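Local structure of protein A52 (Vaccinia virus, 2VVW) at residues Asp78-Tyr83 / Leu126-Leu131. The protein is a Bcl-2-like immunomodulator that binds host IRAK2 to inhibit NF-kappa-B signalling and host TRAF6 to activate p38, suppressing the innate immune response. Numbering follows the deposited sequence.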
loop_
_atom_site.group_PDB
_atom_site.type_symbol
_atom_site.label_atom_id
_atom_site.label_comp_id
_atom_site.label_asym_id
_atom_site.label_seq_id
_atom_site.Cartn_x
_atom_site.Cartn_y
_atom_site.Cartn_z
ATOM N N ASP A 78 9.964 -16.154 6.494
ATOM C CA ASP A 78 10.984 -16.990 5.861
ATOM C C ASP A 78 10.543 -18.447 5.672
ATOM O O ASP A 78 10.882 -19.077 4.661
ATOM C CB ASP A 78 12.265 -16.944 6.682
ATOM C CG ASP A 78 12.968 -15.604 6.591
ATOM O OD1 ASP A 78 12.861 -14.932 5.540
ATOM O OD2 ASP A 78 13.625 -15.229 7.582
ATOM N N ASN A 79 9.826 -18.986 6.659
ATOM C CA ASN A 79 9.197 -20.324 6.545
ATOM C C ASN A 79 8.185 -20.393 5.385
ATOM O O ASN A 79 8.106 -21.387 4.659
ATOM C CB ASN A 79 8.488 -20.703 7.860
ATOM C CG ASN A 79 9.449 -20.923 9.012
ATOM O OD1 ASN A 79 10.667 -20.991 8.825
ATOM N ND2 ASN A 79 8.901 -21.038 10.221
ATOM N N PHE A 80 7.400 -19.328 5.219
ATOM C CA PHE A 80 6.482 -19.233 4.095
ATOM C C PHE A 80 7.213 -19.265 2.747
ATOM O O PHE A 80 6.820 -19.988 1.843
ATOM C CB PHE A 80 5.665 -17.960 4.202
ATOM C CG PHE A 80 4.760 -17.715 3.025
ATOM C CD1 PHE A 80 3.718 -18.571 2.750
ATOM C CD2 PHE A 80 4.958 -16.619 2.198
ATOM C CE1 PHE A 80 2.873 -18.333 1.663
ATOM C CE2 PHE A 80 4.125 -16.388 1.117
ATOM C CZ PHE A 80 3.083 -17.238 0.862
ATOM N N ILE A 81 8.274 -18.473 2.625
ATOM C CA ILE A 81 9.055 -18.433 1.377
ATOM C C ILE A 81 9.687 -19.817 1.104
ATOM O O ILE A 81 9.688 -20.301 -0.048
ATOM C CB ILE A 81 10.117 -17.306 1.421
ATOM C CG1 ILE A 81 9.449 -15.907 1.440
ATOM C CG2 ILE A 81 11.108 -17.393 0.249
ATOM C CD1 ILE A 81 8.639 -15.552 0.160
ATOM N N ASP A 82 10.229 -20.452 2.148
ATOM C CA ASP A 82 10.824 -21.787 2.015
ATOM C C ASP A 82 9.769 -22.747 1.447
ATOM O O ASP A 82 10.041 -23.505 0.518
ATOM C CB ASP A 82 11.397 -22.263 3.360
ATOM C CG ASP A 82 11.962 -23.675 3.308
ATOM O OD1 ASP A 82 11.157 -24.615 3.388
ATOM O OD2 ASP A 82 13.201 -23.851 3.210
ATOM N N TYR A 83 8.553 -22.658 1.991
ATOM C CA TYR A 83 7.415 -23.484 1.556
ATOM C C TYR A 83 7.014 -23.304 0.091
ATOM O O TYR A 83 6.725 -24.279 -0.620
ATOM C CB TYR A 83 6.217 -23.203 2.480
ATOM C CG TYR A 83 4.948 -23.914 2.090
ATOM C CD1 TYR A 83 4.732 -25.240 2.454
ATOM C CD2 TYR A 83 3.943 -23.255 1.368
ATOM C CE1 TYR A 83 3.559 -25.913 2.079
ATOM C CE2 TYR A 83 2.772 -23.921 0.992
ATOM C CZ TYR A 83 2.586 -25.244 1.355
ATOM O OH TYR A 83 1.427 -25.910 0.994
ATOM N N LEU A 126 4.446 -10.600 -2.217
ATOM C CA LEU A 126 4.976 -10.148 -3.501
ATOM C C LEU A 126 6.234 -10.906 -3.837
ATOM O O LEU A 126 6.445 -11.276 -5.007
ATOM C CB LEU A 126 5.280 -8.642 -3.517
ATOM C CG LEU A 126 4.239 -7.693 -2.911
ATOM C CD1 LEU A 126 4.729 -6.224 -2.919
ATOM C CD2 LEU A 126 2.929 -7.851 -3.624
ATOM N N ARG A 127 7.096 -11.118 -2.836
ATOM C CA ARG A 127 8.338 -11.873 -3.070
ATOM C C ARG A 127 7.977 -13.280 -3.545
ATOM O O ARG A 127 8.569 -13.795 -4.463
ATOM C CB ARG A 127 9.202 -11.931 -1.797
ATOM C CG ARG A 127 10.623 -12.439 -2.025
ATOM C CD ARG A 127 11.456 -12.516 -0.739
ATOM N NE ARG A 127 11.497 -11.273 0.032
ATOM C CZ ARG A 127 12.290 -11.070 1.090
ATOM N NH1 ARG A 127 13.124 -12.019 1.504
ATOM N NH2 ARG A 127 12.259 -9.911 1.740
ATOM N N ALA A 128 6.985 -13.884 -2.910
ATOM C CA ALA A 128 6.549 -15.236 -3.278
ATOM C C ALA A 128 6.050 -15.298 -4.728
ATOM O O ALA A 128 6.427 -16.203 -5.473
ATOM C CB ALA A 128 5.439 -15.707 -2.314
ATOM N N ILE A 129 5.202 -14.332 -5.111
ATOM C CA ILE A 129 4.636 -14.246 -6.478
ATOM C C ILE A 129 5.734 -14.149 -7.508
ATOM O O ILE A 129 5.705 -14.843 -8.519
ATOM C CB ILE A 129 3.671 -13.012 -6.653
ATOM C CG1 ILE A 129 2.395 -13.185 -5.829
ATOM C CG2 ILE A 129 3.315 -12.775 -8.124
ATOM C CD1 ILE A 129 1.578 -14.382 -6.147
ATOM N N LYS A 130 6.726 -13.308 -7.236
ATOM C CA LYS A 130 7.867 -13.164 -8.149
ATOM C C LYS A 130 8.687 -14.457 -8.300
ATOM O O LYS A 130 9.232 -14.717 -9.373
ATOM C CB LYS A 130 8.774 -12.021 -7.690
ATOM C CG LYS A 130 8.237 -10.611 -7.970
ATOM C CD LYS A 130 8.991 -9.568 -7.120
ATOM C CE LYS A 130 8.837 -8.133 -7.649
ATOM N NZ LYS A 130 9.248 -7.078 -6.633
ATOM N N LEU A 131 8.781 -15.264 -7.238
ATOM C CA LEU A 131 9.500 -16.557 -7.300
ATOM C C LEU A 131 8.733 -17.600 -8.102
ATOM O O LEU A 131 9.322 -18.466 -8.749
ATOM C CB LEU A 131 9.726 -17.157 -5.897
ATOM C CG LEU A 131 10.865 -16.669 -5.007
ATOM C CD1 LEU A 131 10.713 -17.319 -3.634
ATOM C CD2 LEU A 131 12.229 -16.988 -5.626
#
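Ile81 packs against Ala128. Ile81 CA and Ala128 CA, 6.2 Å apart, are the nearest CA pair between segments 78-83 and 126-131. The axes of these segments run nearly parallel, 15° apart in direction, and approach to 10.1 Å. No hydrogen bond crosses between the segments; the contact is mainly apolar packing. The two branches of Ile81 divide the work. CG1 lies beside the backbone N (chi1 -67°), and from it Ile81 CD1 reaches the backbone of Ala128, 3.9 Å from Ala128 N. Ile81 CD1 is also 4.0 Å from Ala128 CB. The methyl of Ala128 also receives the Phe80 ring, whose CE2 sits 3.7 Å from Ala128 CB in an oblique approach. Phe80 and Ala128 both also touch helix 96-115, Phe80 on Cys106 and Val109, Ala128 on Met102. Phe80, Ile81 and Ala128, all buried, form the tight part of the contact. The outer side is looser. Here the other branch of Ile81, CG2, meets CD1 of the exposed Leu131 at 3.9 Å, and these two side chains cross at about a right angle. Arg127 gives Ile81 CD1 only a distant touch through CB. Arg127 has two conformers; in the one described, Arg127 NH1 is 5.0 Å from Asp78 OD1, so any attraction between them is doubtful. Arg127 also packs on Ile5 of the second subunit. The arrangement joins helix 76-90 to helix 123-132, with helix 96-115 beneath their buried side, as part of the all-helical Bcl-2-like fold of this poxvirus family.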